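Local coordinates for periplasmic protein TorT (Vibrio parahaemolyticus, PDB 3O1I) that probably binds trimethylamine N-oxide or a related small solute in the periplasm and signals its presence to a membrane sensor kinase, at residues A64-G70 with T88-T93; K108-G112 with L255-Q259; T137-L143 with I195-S201; W115-G119 with S225-S229; T246-Q251 with T289-S295. One frame throughout, in Å; residues are numbered along the deposited sequence.

Contact 1 of 5, residues A64-G70 with T88-T93; sequences ANAIILG and TPVFAT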
# COMPACT_ATOMS: atom_id res chain seq x y z
N ALA D 64 -30.29 -11.64 18.83
CA ALA D 64 -29.52 -12.08 19.97
C ALA D 64 -30.28 -11.81 21.28
O ALA D 64 -30.59 -10.66 21.60
CB ALA D 64 -28.16 -11.39 19.99
N ASN D 65 -30.57 -12.88 22.01
CA ASN D 65 -31.29 -12.79 23.28
C ASN D 65 -30.50 -11.92 24.26
O ASN D 65 -31.01 -10.95 24.82
CB ASN D 65 -31.49 -14.19 23.85
CG ASN D 65 -32.12 -15.14 22.85
OD1 ASN D 65 -33.18 -14.86 22.30
ND2 ASN D 65 -31.46 -16.27 22.60
N ALA D 66 -29.24 -12.29 24.46
CA ALA D 66 -28.34 -11.56 25.33
C ALA D 66 -27.02 -11.42 24.57
O ALA D 66 -26.60 -12.33 23.85
CB ALA D 66 -28.12 -12.34 26.62
N ILE D 67 -26.39 -10.26 24.70
CA ILE D 67 -25.12 -10.04 24.01
C ILE D 67 -23.99 -9.64 24.95
O ILE D 67 -24.15 -8.77 25.82
CB ILE D 67 -25.26 -8.96 22.92
CG1 ILE D 67 -25.65 -7.62 23.55
CG2 ILE D 67 -26.30 -9.39 21.89
CD1 ILE D 67 -25.79 -6.49 22.55
N ILE D 68 -22.84 -10.29 24.76
CA ILE D 68 -21.64 -10.04 25.54
C ILE D 68 -20.79 -9.04 24.77
O ILE D 68 -20.20 -9.37 23.73
CB ILE D 68 -20.83 -11.32 25.76
CG1 ILE D 68 -21.78 -12.51 25.93
CG2 ILE D 68 -20.00 -11.20 27.00
CD1 ILE D 68 -21.08 -13.84 25.98
N LEU D 69 -20.73 -7.83 25.29
CA LEU D 69 -19.99 -6.74 24.67
C LEU D 69 -18.62 -6.39 25.28
O LEU D 69 -18.48 -6.22 26.50
CB LEU D 69 -20.91 -5.50 24.68
CG LEU D 69 -20.34 -4.08 24.60
CD1 LEU D 69 -19.72 -3.83 23.24
CD2 LEU D 69 -21.46 -3.08 24.85
N GLY D 70 -17.60 -6.31 24.41
CA GLY D 70 -16.26 -5.92 24.84
C GLY D 70 -16.03 -4.56 24.22
O GLY D 70 -15.39 -4.44 23.18
N THR D 88 -32.48 -6.12 25.02
CA THR D 88 -31.41 -7.10 25.14
C THR D 88 -30.53 -6.84 26.36
O THR D 88 -30.10 -5.71 26.60
CB THR D 88 -30.54 -7.13 23.89
OG1 THR D 88 -31.39 -7.16 22.73
CG2 THR D 88 -29.66 -8.37 23.89
N PRO D 89 -30.27 -7.90 27.15
CA PRO D 89 -29.44 -7.84 28.35
C PRO D 89 -27.99 -7.97 27.91
O PRO D 89 -27.62 -8.92 27.21
CB PRO D 89 -29.91 -9.06 29.13
CG PRO D 89 -30.18 -10.05 28.04
CD PRO D 89 -30.93 -9.22 27.03
N VAL D 90 -27.17 -7.00 28.32
CA VAL D 90 -25.76 -7.01 27.94
C VAL D 90 -24.88 -7.56 29.06
O VAL D 90 -25.19 -7.43 30.24
CB VAL D 90 -25.27 -5.59 27.58
CG1 VAL D 90 -26.16 -4.99 26.51
CG2 VAL D 90 -25.24 -4.71 28.81
N PHE D 91 -23.79 -8.20 28.66
CA PHE D 91 -22.82 -8.77 29.59
C PHE D 91 -21.44 -8.24 29.23
O PHE D 91 -20.90 -8.59 28.18
CB PHE D 91 -22.81 -10.31 29.49
CG PHE D 91 -23.98 -10.98 30.15
CD1 PHE D 91 -25.19 -11.11 29.49
CD2 PHE D 91 -23.85 -11.50 31.44
CE1 PHE D 91 -26.27 -11.74 30.11
CE2 PHE D 91 -24.93 -12.12 32.06
CZ PHE D 91 -26.14 -12.25 31.39
N ALA D 92 -20.86 -7.39 30.08
CA ALA D 92 -19.53 -6.86 29.83
C ALA D 92 -18.55 -8.04 29.86
O ALA D 92 -18.58 -8.84 30.79
CB ALA D 92 -19.15 -5.82 30.88
N THR D 93 -17.70 -8.15 28.84
CA THR D 93 -16.76 -9.27 28.76
C THR D 93 -15.36 -9.01 29.30
O THR D 93 -14.82 -9.87 30.00
CB THR D 93 -16.55 -9.76 27.33
OG1 THR D 93 -17.80 -9.79 26.65
CG2 THR D 93 -15.93 -11.17 27.34

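Contact 2 of 5, residues K108-G112 with L255-Q259; sequences KGEVG and LSVMQ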
# COMPACT_ATOMS: atom_id res chain seq x y z
N LYS D 108 -26.79 -7.19 33.03
CA LYS D 108 -27.26 -8.23 33.94
C LYS D 108 -26.10 -8.95 34.61
O LYS D 108 -26.27 -9.55 35.68
CB LYS D 108 -28.12 -9.24 33.17
CG LYS D 108 -29.25 -8.61 32.35
CD LYS D 108 -30.18 -7.75 33.20
CE LYS D 108 -31.22 -7.03 32.35
NZ LYS D 108 -31.97 -6.00 33.13
N GLY D 109 -24.94 -8.89 33.98
CA GLY D 109 -23.74 -9.53 34.50
C GLY D 109 -22.50 -8.98 33.82
O GLY D 109 -22.56 -8.55 32.67
N GLU D 110 -21.37 -8.98 34.52
CA GLU D 110 -20.14 -8.46 33.95
C GLU D 110 -18.87 -9.04 34.55
O GLU D 110 -18.70 -9.03 35.77
CB GLU D 110 -20.09 -6.93 34.07
CG GLU D 110 -20.65 -6.39 35.37
CD GLU D 110 -20.07 -5.04 35.72
OE1 GLU D 110 -18.92 -5.01 36.19
OE2 GLU D 110 -20.75 -4.02 35.51
N VAL D 111 -18.00 -9.54 33.69
CA VAL D 111 -16.72 -10.11 34.11
C VAL D 111 -15.67 -9.03 33.87
O VAL D 111 -15.88 -8.13 33.07
CB VAL D 111 -16.37 -11.40 33.32
CG1 VAL D 111 -17.37 -11.61 32.21
CG2 VAL D 111 -14.95 -11.33 32.77
N GLY D 112 -14.55 -9.12 34.58
CA GLY D 112 -13.52 -8.12 34.41
C GLY D 112 -12.57 -8.04 35.58
O GLY D 112 -12.98 -7.85 36.73
N LEU D 255 -16.19 -17.30 31.46
CA LEU D 255 -16.99 -16.60 32.44
C LEU D 255 -18.16 -15.82 31.81
O LEU D 255 -19.30 -15.97 32.23
CB LEU D 255 -16.09 -15.68 33.26
CG LEU D 255 -16.69 -14.67 34.26
CD1 LEU D 255 -17.91 -15.26 34.95
CD2 LEU D 255 -15.60 -14.28 35.27
N SER D 256 -17.87 -15.00 30.79
CA SER D 256 -18.91 -14.22 30.12
C SER D 256 -19.96 -15.09 29.44
O SER D 256 -21.15 -14.80 29.52
CB SER D 256 -18.29 -13.28 29.09
OG SER D 256 -18.38 -11.93 29.52
N VAL D 257 -19.52 -16.15 28.77
CA VAL D 257 -20.46 -17.05 28.12
C VAL D 257 -21.43 -17.58 29.17
O VAL D 257 -22.65 -17.44 29.04
CB VAL D 257 -19.75 -18.26 27.50
CG1 VAL D 257 -20.76 -19.32 27.11
CG2 VAL D 257 -18.94 -17.84 26.30
N MET D 258 -20.87 -18.19 30.21
CA MET D 258 -21.66 -18.75 31.30
C MET D 258 -22.62 -17.72 31.85
O MET D 258 -23.81 -17.98 31.97
CB MET D 258 -20.74 -19.24 32.41
CG MET D 258 -21.48 -19.76 33.63
SD MET D 258 -20.72 -19.17 35.15
CE MET D 258 -21.48 -17.51 35.32
N GLN D 259 -22.10 -16.54 32.20
CA GLN D 259 -22.95 -15.48 32.75
C GLN D 259 -24.26 -15.30 31.96
O GLN D 259 -25.34 -15.35 32.54
CB GLN D 259 -22.20 -14.14 32.78
CG GLN D 259 -21.05 -14.06 33.75
CD GLN D 259 -20.76 -12.62 34.14
OE1 GLN D 259 -20.67 -11.74 33.29
NE2 GLN D 259 -20.62 -12.37 35.44

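Contact 3 of 5, residues T137-L143 with I195-S201; sequences TNIALLL and IDYIVGS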
# COMPACT_ATOMS: atom_id res chain seq x y z
N THR D 137 17.72 0.24 42.75
CA THR D 137 17.53 -0.41 41.47
C THR D 137 16.76 0.50 40.51
O THR D 137 15.59 0.80 40.75
CB THR D 137 16.76 -1.75 41.65
OG1 THR D 137 17.45 -2.58 42.59
CG2 THR D 137 16.64 -2.49 40.33
N ASN D 138 17.41 0.93 39.44
CA ASN D 138 16.77 1.80 38.46
C ASN D 138 15.96 0.98 37.46
O ASN D 138 16.47 0.04 36.85
CB ASN D 138 17.82 2.65 37.72
CG ASN D 138 18.46 3.69 38.63
OD1 ASN D 138 17.76 4.47 39.28
ND2 ASN D 138 19.78 3.71 38.67
N ILE D 139 14.69 1.35 37.31
CA ILE D 139 13.79 0.63 36.43
C ILE D 139 13.16 1.55 35.37
O ILE D 139 13.06 2.77 35.57
CB ILE D 139 12.67 -0.06 37.28
CG1 ILE D 139 11.88 -1.04 36.42
CG2 ILE D 139 11.75 1.01 37.89
CD1 ILE D 139 10.68 -1.65 37.12
N ALA D 140 12.75 0.97 34.25
CA ALA D 140 12.14 1.73 33.16
C ALA D 140 10.71 1.27 32.87
O ALA D 140 10.48 0.10 32.62
CB ALA D 140 12.99 1.59 31.90
N LEU D 141 9.77 2.21 32.87
CA LEU D 141 8.36 1.91 32.62
C LEU D 141 7.86 2.09 31.19
O LEU D 141 7.79 3.21 30.71
CB LEU D 141 7.47 2.74 33.56
CG LEU D 141 7.21 2.21 34.97
CD1 LEU D 141 6.53 3.27 35.83
CD2 LEU D 141 6.34 0.96 34.87
N LEU D 142 7.50 1.00 30.53
CA LEU D 142 6.98 1.07 29.17
C LEU D 142 5.61 0.38 29.14
O LEU D 142 5.43 -0.67 28.52
CB LEU D 142 7.92 0.38 28.18
CG LEU D 142 9.37 0.88 28.14
CD1 LEU D 142 10.09 0.19 26.99
CD2 LEU D 142 9.43 2.39 27.97
N LEU D 143 4.65 1.01 29.80
CA LEU D 143 3.30 0.48 29.93
C LEU D 143 2.46 0.50 28.66
O LEU D 143 1.97 -0.54 28.23
CB LEU D 143 2.58 1.24 31.04
CG LEU D 143 3.36 1.14 32.36
CD1 LEU D 143 2.68 1.96 33.45
CD2 LEU D 143 3.48 -0.34 32.75
N ILE D 195 19.41 1.58 33.25
CA ILE D 195 18.31 0.64 33.38
C ILE D 195 18.65 -0.79 33.76
O ILE D 195 19.38 -1.48 33.05
CB ILE D 195 17.46 0.61 32.10
CG1 ILE D 195 17.11 2.05 31.70
CG2 ILE D 195 16.20 -0.21 32.33
CD1 ILE D 195 16.51 2.88 32.83
N ASP D 196 18.08 -1.21 34.89
CA ASP D 196 18.25 -2.56 35.41
C ASP D 196 17.11 -3.42 34.87
O ASP D 196 17.36 -4.47 34.27
CB ASP D 196 18.20 -2.53 36.94
CG ASP D 196 19.39 -1.83 37.55
OD1 ASP D 196 20.51 -2.35 37.40
OD2 ASP D 196 19.21 -0.76 38.18
N TYR D 197 15.88 -2.97 35.08
CA TYR D 197 14.68 -3.67 34.62
C TYR D 197 13.79 -2.81 33.74
O TYR D 197 13.85 -1.57 33.79
CB TYR D 197 13.81 -4.13 35.79
CG TYR D 197 14.48 -5.02 36.80
CD1 TYR D 197 14.79 -4.55 38.08
CD2 TYR D 197 14.79 -6.34 36.49
CE1 TYR D 197 15.37 -5.38 39.03
CE2 TYR D 197 15.38 -7.18 37.43
CZ TYR D 197 15.67 -6.70 38.70
OH TYR D 197 16.23 -7.54 39.63
N ILE D 198 12.96 -3.48 32.95
CA ILE D 198 11.99 -2.83 32.09
C ILE D 198 10.66 -3.51 32.40
O ILE D 198 10.51 -4.73 32.24
CB ILE D 198 12.25 -3.04 30.57
CG1 ILE D 198 13.59 -2.45 30.15
CG2 ILE D 198 11.16 -2.34 29.77
CD1 ILE D 198 13.91 -2.77 28.69
N VAL D 199 9.69 -2.74 32.87
CA VAL D 199 8.37 -3.27 33.14
C VAL D 199 7.41 -2.60 32.18
O VAL D 199 7.22 -1.38 32.23
CB VAL D 199 7.92 -3.02 34.60
CG1 VAL D 199 8.73 -3.88 35.53
CG2 VAL D 199 8.09 -1.56 34.97
N GLY D 200 6.82 -3.39 31.29
CA GLY D 200 5.89 -2.81 30.34
C GLY D 200 4.85 -3.78 29.81
O GLY D 200 4.68 -4.88 30.34
N SER D 201 4.17 -3.38 28.74
CA SER D 201 3.14 -4.20 28.12
C SER D 201 3.71 -5.47 27.54
O SER D 201 4.91 -5.60 27.35
CB SER D 201 2.46 -3.42 27.01
OG SER D 201 3.43 -2.98 26.08

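Contact 4 of 5, residues W115-G119 with S225-S229; sequences WYWMG and SVYLS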
# COMPACT_ATOMS: atom_id res chain seq x y z
N TRP D 115 -7.23 -4.24 36.88
CA TRP D 115 -5.82 -4.28 36.54
C TRP D 115 -4.87 -3.76 37.60
O TRP D 115 -3.67 -4.02 37.54
CB TRP D 115 -5.60 -3.57 35.20
CG TRP D 115 -6.13 -4.42 34.10
CD1 TRP D 115 -7.43 -4.68 33.83
CD2 TRP D 115 -5.36 -5.26 33.23
NE1 TRP D 115 -7.54 -5.65 32.86
CE2 TRP D 115 -6.28 -6.02 32.48
CE3 TRP D 115 -3.99 -5.45 33.03
CZ2 TRP D 115 -5.87 -6.96 31.53
CZ3 TRP D 115 -3.59 -6.39 32.09
CH2 TRP D 115 -4.52 -7.13 31.35
N TYR D 116 -5.42 -3.04 38.58
CA TYR D 116 -4.63 -2.50 39.69
C TYR D 116 -3.78 -3.62 40.28
O TYR D 116 -2.61 -3.43 40.60
CB TYR D 116 -5.57 -1.98 40.78
CG TYR D 116 -4.89 -1.51 42.05
CD1 TYR D 116 -4.58 -0.17 42.24
CD2 TYR D 116 -4.57 -2.42 43.07
CE1 TYR D 116 -3.98 0.27 43.41
CE2 TYR D 116 -3.96 -1.99 44.25
CZ TYR D 116 -3.67 -0.65 44.41
OH TYR D 116 -3.08 -0.19 45.56
N TRP D 117 -4.39 -4.79 40.41
CA TRP D 117 -3.72 -5.96 40.97
C TRP D 117 -2.82 -6.68 39.97
O TRP D 117 -2.28 -7.74 40.26
CB TRP D 117 -4.76 -6.93 41.57
CG TRP D 117 -5.55 -6.29 42.67
CD1 TRP D 117 -6.77 -5.66 42.56
CD2 TRP D 117 -5.12 -6.07 44.01
NE1 TRP D 117 -7.10 -5.05 43.74
CE2 TRP D 117 -6.11 -5.29 44.65
CE3 TRP D 117 -3.98 -6.45 44.73
CZ2 TRP D 117 -5.99 -4.88 45.98
CZ3 TRP D 117 -3.86 -6.04 46.05
CH2 TRP D 117 -4.86 -5.26 46.67
N MET D 118 -2.68 -6.11 38.78
CA MET D 118 -1.80 -6.68 37.77
C MET D 118 -0.49 -5.89 37.91
O MET D 118 0.61 -6.44 37.88
CB MET D 118 -2.40 -6.50 36.38
CG MET D 118 -3.67 -7.28 36.15
SD MET D 118 -3.36 -9.02 35.79
CE MET D 118 -2.37 -8.92 34.29
N GLY D 119 -0.64 -4.58 38.09
CA GLY D 119 0.52 -3.73 38.27
C GLY D 119 1.10 -4.03 39.64
O GLY D 119 2.32 -4.04 39.83
N SER D 225 6.70 -8.18 32.62
CA SER D 225 5.44 -7.89 31.92
C SER D 225 4.34 -7.40 32.87
O SER D 225 4.39 -7.70 34.07
CB SER D 225 4.95 -9.16 31.22
OG SER D 225 4.62 -8.93 29.86
N VAL D 226 3.36 -6.68 32.35
CA VAL D 226 2.26 -6.21 33.19
C VAL D 226 1.03 -7.08 32.92
O VAL D 226 -0.03 -6.90 33.52
CB VAL D 226 1.93 -4.73 32.92
CG1 VAL D 226 0.87 -4.23 33.89
CG2 VAL D 226 3.18 -3.91 33.08
N TYR D 227 1.19 -8.03 31.99
CA TYR D 227 0.15 -9.01 31.64
C TYR D 227 0.78 -10.09 30.77
O TYR D 227 1.94 -9.98 30.41
CB TYR D 227 -1.07 -8.35 30.96
CG TYR D 227 -0.86 -7.77 29.57
CD1 TYR D 227 -1.04 -8.56 28.43
CD2 TYR D 227 -0.50 -6.42 29.39
CE1 TYR D 227 -0.88 -8.03 27.15
CE2 TYR D 227 -0.34 -5.88 28.12
CZ TYR D 227 -0.52 -6.70 27.00
OH TYR D 227 -0.28 -6.21 25.72
N LEU D 228 0.03 -11.14 30.44
CA LEU D 228 0.60 -12.23 29.66
C LEU D 228 0.13 -12.32 28.22
O LEU D 228 -0.96 -11.86 27.88
CB LEU D 228 0.32 -13.57 30.35
CG LEU D 228 0.87 -14.80 29.63
CD1 LEU D 228 2.37 -14.92 29.88
CD2 LEU D 228 0.17 -16.04 30.10
N SER D 229 0.95 -12.96 27.39
CA SER D 229 0.66 -13.16 25.98
C SER D 229 1.49 -14.34 25.50
O SER D 229 2.46 -14.70 26.14
CB SER D 229 1.01 -11.90 25.17
OG SER D 229 2.39 -11.59 25.22

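Contact 5 of 5, residues T246-Q251 with T289-S295; sequences TDKMVQ and TIEESLS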
# COMPACT_ATOMS: atom_id res chain seq x y z
N THR D 246 -0.60 -13.28 35.21
CA THR D 246 -1.59 -13.75 34.25
C THR D 246 -3.00 -13.56 34.80
O THR D 246 -3.30 -14.08 35.88
CB THR D 246 -1.42 -15.23 33.95
OG1 THR D 246 -2.46 -15.67 33.07
CG2 THR D 246 -1.49 -16.03 35.22
N ASP D 247 -3.84 -12.84 34.07
CA ASP D 247 -5.22 -12.61 34.50
C ASP D 247 -6.15 -13.59 33.80
O ASP D 247 -7.32 -13.31 33.57
CB ASP D 247 -5.64 -11.15 34.25
CG ASP D 247 -5.96 -10.84 32.79
OD1 ASP D 247 -5.53 -11.59 31.88
OD2 ASP D 247 -6.65 -9.82 32.55
N LYS D 248 -5.59 -14.75 33.48
CA LYS D 248 -6.30 -15.85 32.84
C LYS D 248 -7.37 -15.34 31.90
O LYS D 248 -8.48 -15.01 32.32
CB LYS D 248 -6.92 -16.76 33.91
CG LYS D 248 -5.90 -17.46 34.78
CD LYS D 248 -6.53 -18.04 36.03
CE LYS D 248 -5.49 -18.13 37.14
NZ LYS D 248 -6.09 -18.01 38.50
N MET D 249 -7.02 -15.29 30.62
CA MET D 249 -7.92 -14.81 29.57
C MET D 249 -8.93 -15.87 29.11
O MET D 249 -10.15 -15.64 29.14
CB MET D 249 -7.10 -14.32 28.37
CG MET D 249 -6.07 -13.25 28.70
SD MET D 249 -4.41 -13.90 28.94
CE MET D 249 -3.78 -12.79 30.17
N VAL D 250 -8.42 -17.01 28.65
CA VAL D 250 -9.28 -18.10 28.19
C VAL D 250 -10.45 -18.27 29.14
O VAL D 250 -11.59 -18.44 28.72
CB VAL D 250 -8.53 -19.43 28.10
CG1 VAL D 250 -9.51 -20.54 27.77
CG2 VAL D 250 -7.44 -19.35 27.04
N GLN D 251 -10.17 -18.23 30.44
CA GLN D 251 -11.22 -18.38 31.43
C GLN D 251 -12.08 -17.13 31.52
O GLN D 251 -13.29 -17.24 31.76
CB GLN D 251 -10.61 -18.68 32.80
CG GLN D 251 -11.61 -18.69 33.94
CD GLN D 251 -11.00 -19.24 35.21
OE1 GLN D 251 -10.18 -18.60 35.86
NE2 GLN D 251 -11.40 -20.46 35.57
N THR D 289 -3.05 -23.45 35.15
CA THR D 289 -3.32 -22.02 35.06
C THR D 289 -3.05 -21.40 33.68
O THR D 289 -3.73 -20.46 33.29
CB THR D 289 -2.53 -21.24 36.13
OG1 THR D 289 -1.16 -21.63 36.12
CG2 THR D 289 -3.13 -21.51 37.51
N ILE D 290 -2.08 -21.92 32.94
CA ILE D 290 -1.81 -21.35 31.63
C ILE D 290 -2.87 -21.82 30.66
O ILE D 290 -2.99 -21.28 29.56
CB ILE D 290 -0.45 -21.77 31.07
CG1 ILE D 290 -0.44 -23.26 30.75
CG2 ILE D 290 0.65 -21.38 32.05
CD1 ILE D 290 0.68 -23.67 29.81
N GLU D 291 -3.65 -22.82 31.05
CA GLU D 291 -4.71 -23.32 30.18
C GLU D 291 -5.89 -22.36 30.19
O GLU D 291 -6.58 -22.22 29.19
CB GLU D 291 -5.18 -24.69 30.64
CG GLU D 291 -6.42 -25.17 29.92
CD GLU D 291 -6.99 -26.44 30.52
OE1 GLU D 291 -7.30 -26.44 31.74
OE2 GLU D 291 -7.12 -27.44 29.78
N GLU D 292 -6.12 -21.73 31.32
CA GLU D 292 -7.22 -20.78 31.45
C GLU D 292 -6.66 -19.40 31.14
O GLU D 292 -7.23 -18.38 31.51
CB GLU D 292 -7.76 -20.78 32.88
CG GLU D 292 -8.03 -22.16 33.44
CD GLU D 292 -8.61 -22.10 34.83
OE1 GLU D 292 -7.96 -21.52 35.72
OE2 GLU D 292 -9.73 -22.64 35.02
N SER D 293 -5.51 -19.40 30.46
CA SER D 293 -4.84 -18.16 30.09
C SER D 293 -4.60 -18.01 28.59
O SER D 293 -5.21 -17.16 27.95
CB SER D 293 -3.51 -18.03 30.83
OG SER D 293 -3.69 -17.34 32.05
N LEU D 294 -3.71 -18.82 28.03
CA LEU D 294 -3.39 -18.69 26.62
C LEU D 294 -3.85 -19.85 25.75
O LEU D 294 -3.52 -20.99 26.01
CB LEU D 294 -1.89 -18.49 26.42
CG LEU D 294 -1.29 -17.32 27.21
CD1 LEU D 294 0.21 -17.25 27.00
CD2 LEU D 294 -1.96 -16.03 26.79
N SER D 295 -4.59 -19.51 24.70
CA SER D 295 -5.11 -20.47 23.74
C SER D 295 -4.07 -21.46 23.22
O SER D 295 -2.88 -21.18 23.23
CB SER D 295 -5.72 -19.71 22.57
OG SER D 295 -4.95 -18.55 22.28

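Contact 1 of 5, residues A64-G70 with T88-T93
Ile-67 O takes the shortest sound bond between these two strands, from Phe-91 N at 2.9 Å, and the CA-H of Val-90 closes on the same oxygen, with Val-90 CA 3.2 Å from Ile-67 O. Toward the same strand Ile-67 also gives its own N-H, Ile-67 N to Pro-89 O at 3.1 Å, so this one residue is held on both its amide and its carbonyl. Further along, Thr-93 N reaches Leu-69 O at 3.1 Å, while the bond from Leu-69 N to Phe-91 O is weak. The strands run parallel, their axes 24° apart. They are the two strands of a beta-alpha-beta unit whose connection holds helix 82-85, in the middle of the five-stranded parallel sheet of the first lobe of a type I periplasmic binding protein. Side chains alternate between the two faces. Ile-67 and Val-90 share one face, where Ile-67 CG1 meets Val-90 CG1 at 4.0 Å; CG1 of Ile-67 stands between its backbone N and carbonyl carbon (chi1 62°), which also brings it near the methyl of Thr-88. Thr-88 OG1 is occupied by Val-85 O. The other face carries Ile-68 and Phe-91. There the phenyl ring receives Ala-66 CB at its edge, with Ala-66 CB 4.0 Å from Phe-91 CE1, and Ala-66 CB also lies 3.4 Å from Pro-89 CG. Helix 249-263 lies over this face, Ser-256 touching Ile-68 and Gln-259 and Ala-260 touching the ring.

Contact 2 of 5, residues K108-G112 with L255-Q259
This is a strand-on-helix contact: Val-111, just past the edge strand 107-110 of the first lobe's sheet, packs on Leu-255 in helix 249-263, with Gln-259 lying beside the strand one turn further on. Val-111 and Leu-255 reach toward each other tip to tip, with Val-111 CB 3.4 Å from Leu-255 CG and Val-111 CG2 3.9 Å from Leu-255 CD2. The leucine gets there with CG anti to its backbone N (chi1 172°), which sends the branch out toward the strand. Gln-259 comes in across the valine side chain, extended beyond CG, and lays its amide against the backbone: Gln-259 OE1 is 3.1 Å from Glu-110 N, but the angle is too poor for a hydrogen bond. Glu-110 has a backbone hydrogen bond to Lys-271. At the other corner of the Gln-259 amide, NE2 makes weak bonds to the carbonyls of Glu-270 and Lys-271, which may limit its rotation. Lys-108 O is bonded by Tyr-269 OH. A helix laid over a parallel sheet in this way is the layered alpha/beta, Rossmann-like architecture of each lobe of type I periplasmic binding proteins.

Contact 3 of 5, residues T137-L143 with I195-S201
Asn-138 and Asp-196 grip each other at the start of the strand pair: Asp-196 N gives its hydrogen to Asn-138 O at 2.8 Å, and the carboxylate turns back to take Asn-138 N on the anti lone pair of Asp-196 OD2, also at 2.8 Å. From there the ladder is regular and parallel. Ala-140 is bonded through both its N-H and its carbonyl to strand 197-200, by Ala-140 N to Tyr-197 O at 2.8 Å and Val-199 N to Ala-140 O at 3.0 Å, and Leu-142 N follows onto Val-199 O. On one face Ile-139, its CG1 anti to the backbone N (chi1 -169°), reaches along to Val-199, with Ile-139 CD1 3.4 Å from Val-199 CG1, the two side chains at about a right angle. Beside it Thr-137 CG2 approaches the Tyr-197 ring obliquely, 3.4 Å from Tyr-197 CE1. On the opposite face Ala-140 CB meets Ile-195 CG2 at 3.7 Å, and Leu-142 leans on Ile-198. One shell out, His-130 bonds Tyr-197 OH, and Ser-201 OG caps Ala-204 N. Leu-126 of helix 116-127 closes over Ile-139, Tyr-197 and Val-199, Val-189 of helix 179-192 covers Ala-140, Ile-195 and Ile-198, and strand 167-172 flanks strand 137-142 along its other edge.

Contact 4 of 5, residues W115-G119 with S225-S229
Gly-119 and Val-226 bring the two backbones nearest, their CA atoms 5.9 Å apart, where the first turn of helix 116-127 comes up to the loop joining strand 222-225 to helix 230-236. No hydrogen bond crosses; the side chains do the work, and they converge on Tyr-227 CB and Val-226 O. Trp-115 brings the rim of its six-membered ring: Trp-115 CZ3 sits 3.4 Å from Tyr-227 CB, which lies in the plane of the indole at its edge. Met-118 comes to the same place with its methyl, Met-118 CE being 3.6 Å from Tyr-227 CB and 3.2 Å from Val-226 O. The methionine chain is bent at both chi2 and chi3, which brings its end round onto the loop; its CG rests over one face of the indole, 3.5 Å above the plane. The helix begins just after the chain has crossed from the first lobe to the second, as at the hinge of type I periplasmic binding proteins, and the loop follows a strand of the second lobe's sheet. The Tyr-227 ring meets the indole obliquely, planes 79° apart, with centroids of the two six-membered rings 5.9 Å apart. Its CG lies between the backbone N and carbonyl carbon (chi1 68°), which directs the ring toward Ala-202 and Val-203 of helix 202-214. Within the loop, Ser-225 OG gives its proton to Tyr-227 O at 2.9 Å, nearly straight on to the carbonyl. Arg-148 makes a cation-pi contact with Trp-115, and Val-154 touches both Trp-115 and Val-226.

Contact 5 of 5, residues T246-Q251 with T289-S295
Val-250 and Gln-251, in the first turn of helix 249-263, point their N-H groups at the carbonyls of Ser-293 and Glu-292, just past the end of helix 287-291. This lies in the crossover region of a type I periplasmic binding protein, where the chain leaves the second lobe through the short strand 244-246 and enters the helix that packs on the first. The buried side is close-fitting. Val-250 N to Ser-293 O is 3.3 Å and Gln-251 N to Glu-292 O 3.1 Å, both bonds fairly straight at the hydrogen. Val-250 CG2, anti to its carbonyl carbon, drops against the same peptide, 3.3 Å from Ser-293 O. Beside it Met-249 and Leu-294 run side by side, pointing the same way, with Met-249 SD 3.9 Å from Leu-294 CD2. Thr-246 OG1 accepts from Lys-248 N at 3.3 Å, an ST turn just before the helix; Ser-293 OG lies next to this hydroxyl, though the modelled distance is too short to trust. Tyr-19 and Tyr-25 of helix 18-32 touch Met-249 and Val-250 in turn. The side of Gln-251 and Glu-292, both partly exposed, is looser. Lys-248, itself buried, runs its chain alongside Glu-292 toward that side, but Lys-248 NZ stays 4.9 Å from Glu-292 OE1 and is bonded to Ile-276 O instead. Gln-251 and Glu-292 also lie side by side, amide and carboxylate planes 56° apart: Gln-251 NE2 is 2.8 Å from Glu-292 OE2, at an angle too poor to make a hydrogen bond.

In the fold
The two parallel sheets lie on opposite sides of the chain's centre: contact 1 in the first, contact 3 in the second, their centres about 38 Å apart. Contact 2 adjoins contact 1, centres about 9 Å away, since strands 90-92 and 107-110 are neighbours and helix 249-263 packs on both. Contacts 4 and 5 lie between, centres about 13 Å apart, and meet where Trp-115 and Met-118 touch Asp-247 and Leu-228 touches Leu-294; contact 4 also reaches contact 3 through Val-226. Helix 249-263 serves contacts 2 and 5. Contact 2 ties residues 108-112 to a helix 143 residues later, so the second-lobe sheet is an insertion between first-lobe elements, consistent with two lobes hinged around a solute cleft.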